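Local coordinates for protein glutathione S-transferase (Legionella pneumophila subsp. pneumophila str. Philadelphia 1, PDB 3NIV) that probably acts as a zeta-class glutathione transferase, with likely maleylacetoacetate isomerase activity, at residues Cys14-Ile19 against Ser67-Ile72. Sequence-based numbering, arbitrary orientation.
Sequences CYRVRI and SQSMAI
Val17 and Ser69 bring their CA atoms to 6.1 Å from each other, the nearest such pair between the two segments, where helix 12-23 runs beside the first turn of helix 69-79, with Gln68 as the N-cap residue of the latter. Two helices of the thioredoxin-like N-terminal domain are thus joined, and the short spacing is consistent with the small Ser69 side chain at the point of closest approach. Val17 divides its closest contacts between its two methyls: CG2 lies 3.8 Å from Ser69 CB, while CG1, anti to the backbone N (chi1 -178°), touches Ile72 CG2 at 3.9 Å, the two branched side chains crossing at about a right angle. On the other flank, the Arg16 chain stays extended from CG to NE and delivers NH1 to Ser69 OG, a hydrogen bond of 3.1 Å. That bond is bent, 139° at the hydrogen, and OG lies at the edge of the guanidinium, 19° out of its plane. The selenium (SE) of Met70, a selenomethionine, lies obliquely to the guanidinium, a loose 4.4 Å from Arg16 NH1. Beyond, Arg16 also packs on Val103 and Ala104 of helix 90-106. Ser69 therefore serves both sides of a buried seam, its CB meeting the apolar part and its OG accepting a hydrogen bond that should help fix the Arg16 guanidinium.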
loop_
_atom_site.group_PDB
_atom_site.type_symbol
_atom_site.label_atom_id
_atom_site.label_comp_id
_atom_site.label_asym_id
_atom_site.label_seq_id
_atom_site.Cartn_x
_atom_site.Cartn_y
_atom_site.Cartn_z
ATOM N N CYS A 14 1.418 -4.682 12.415
ATOM C CA CYS A 14 1.742 -5.937 13.096
ATOM C C CYS A 14 0.502 -6.758 13.419
ATOM O O CYS A 14 0.547 -7.983 13.477
ATOM C CB CYS A 14 2.515 -5.679 14.384
ATOM S SG CYS A 14 4.261 -5.300 14.159
ATOM N N TYR A 15 -0.602 -6.071 13.654
ATOM C CA TYR A 15 -1.869 -6.734 13.944
ATOM C C TYR A 15 -2.305 -7.522 12.700
ATOM O O TYR A 15 -2.630 -8.700 12.784
ATOM C CB TYR A 15 -2.888 -5.671 14.376
ATOM C CG TYR A 15 -4.186 -6.150 15.001
ATOM C CD1 TYR A 15 -4.386 -7.479 15.358
ATOM C CD2 TYR A 15 -5.208 -5.246 15.258
ATOM C CE1 TYR A 15 -5.569 -7.887 15.923
ATOM C CE2 TYR A 15 -6.387 -5.646 15.821
ATOM C CZ TYR A 15 -6.569 -6.966 16.160
ATOM O OH TYR A 15 -7.769 -7.332 16.730
ATOM N N ARG A 16 -2.257 -6.887 11.536
ATOM C CA ARG A 16 -2.547 -7.590 10.280
ATOM C C ARG A 16 -1.741 -8.869 10.146
ATOM O O ARG A 16 -2.286 -9.945 9.899
ATOM C CB ARG A 16 -2.188 -6.726 9.082
ATOM C CG ARG A 16 -2.840 -5.394 9.058
ATOM C CD ARG A 16 -2.137 -4.523 8.045
ATOM N NE ARG A 16 -2.661 -3.172 8.123
ATOM C CZ ARG A 16 -2.136 -2.142 7.484
ATOM N NH1 ARG A 16 -1.071 -2.332 6.724
ATOM N NH2 ARG A 16 -2.677 -0.937 7.610
ATOM N N VAL A 17 -0.427 -8.740 10.270
ATOM C CA VAL A 17 0.424 -9.901 10.152
ATOM C C VAL A 17 0.020 -10.980 11.141
ATOM O O VAL A 17 -0.091 -12.137 10.776
ATOM C CB VAL A 17 1.899 -9.556 10.332
ATOM C CG1 VAL A 17 2.742 -10.805 10.151
ATOM C CG2 VAL A 17 2.309 -8.504 9.323
ATOM N N ARG A 18 -0.209 -10.602 12.393
ATOM C CA ARG A 18 -0.580 -11.583 13.409
ATOM C C ARG A 18 -1.841 -12.359 13.042
ATOM O O ARG A 18 -1.861 -13.585 13.163
ATOM C CB ARG A 18 -0.674 -10.954 14.803
ATOM C CG ARG A 18 0.700 -10.578 15.376
ATOM C CD ARG A 18 0.642 -10.259 16.858
ATOM N NE ARG A 18 -0.443 -9.339 17.163
ATOM C CZ ARG A 18 -0.308 -8.020 17.245
ATOM N NH1 ARG A 18 0.881 -7.457 17.056
ATOM N NH2 ARG A 18 -1.362 -7.264 17.536
ATOM N N ILE A 19 -2.873 -11.659 12.569
ATOM C CA ILE A 19 -4.085 -12.319 12.066
ATOM C C ILE A 19 -3.792 -13.276 10.900
ATOM O O ILE A 19 -4.231 -14.428 10.894
ATOM C CB ILE A 19 -5.132 -11.300 11.571
ATOM C CG1 ILE A 19 -5.337 -10.180 12.599
ATOM C CG2 ILE A 19 -6.438 -12.023 11.196
ATOM C CD1 ILE A 19 -6.548 -9.305 12.344
ATOM N N SER A 67 10.247 -6.931 5.144
ATOM C CA SER A 67 9.395 -5.906 5.733
ATOM C C SER A 67 8.133 -5.680 4.920
ATOM O O SER A 67 7.955 -6.261 3.846
ATOM C CB SER A 67 10.143 -4.577 5.797
ATOM O OG SER A 67 11.533 -4.796 5.892
ATOM N N GLN A 68 7.284 -4.795 5.441
ATOM C CA GLN A 68 6.041 -4.375 4.804
ATOM C C GLN A 68 4.958 -5.431 4.953
ATOM O O GLN A 68 5.000 -6.482 4.311
ATOM C CB GLN A 68 6.246 -3.996 3.339
ATOM C CG GLN A 68 7.098 -2.755 3.131
ATOM C CD GLN A 68 6.428 -1.477 3.628
ATOM O OE1 GLN A 68 5.204 -1.381 3.679
ATOM N NE2 GLN A 68 7.235 -0.485 3.979
ATOM N N SER A 69 3.980 -5.126 5.795
ATOM C CA SER A 69 2.927 -6.070 6.153
ATOM C C SER A 69 2.206 -6.686 4.955
ATOM O O SER A 69 1.962 -7.893 4.942
ATOM C CB SER A 69 1.930 -5.427 7.133
ATOM O OG SER A 69 1.353 -4.246 6.600
HETATM N N MSE A 70 1.868 -5.880 3.954
HETATM C CA MSE A 70 1.225 -6.421 2.752
HETATM C C MSE A 70 2.156 -7.374 1.993
HETATM O O MSE A 70 1.728 -8.422 1.514
HETATM C CB MSE A 70 0.734 -5.304 1.837
HETATM C CG MSE A 70 -0.169 -4.316 2.536
HETATM SE SE MSE A 70 -1.668 -5.189 3.462
HETATM C CE MSE A 70 -2.780 -5.598 1.900
ATOM N N ALA A 71 3.432 -7.009 1.915
ATOM C CA ALA A 71 4.437 -7.863 1.301
ATOM C C ALA A 71 4.626 -9.140 2.093
ATOM O O ALA A 71 4.723 -10.215 1.524
ATOM C CB ALA A 71 5.768 -7.127 1.160
ATOM N N ILE A 72 4.695 -9.012 3.413
ATOM C CA ILE A 72 4.831 -10.168 4.298
ATOM C C ILE A 72 3.680 -11.150 4.094
ATOM O O ILE A 72 3.873 -12.369 4.006
ATOM C CB ILE A 72 4.869 -9.729 5.773
ATOM C CG1 ILE A 72 6.255 -9.150 6.105
ATOM C CG2 ILE A 72 4.468 -10.891 6.689
ATOM C CD1 ILE A 72 6.384 -8.533 7.478
#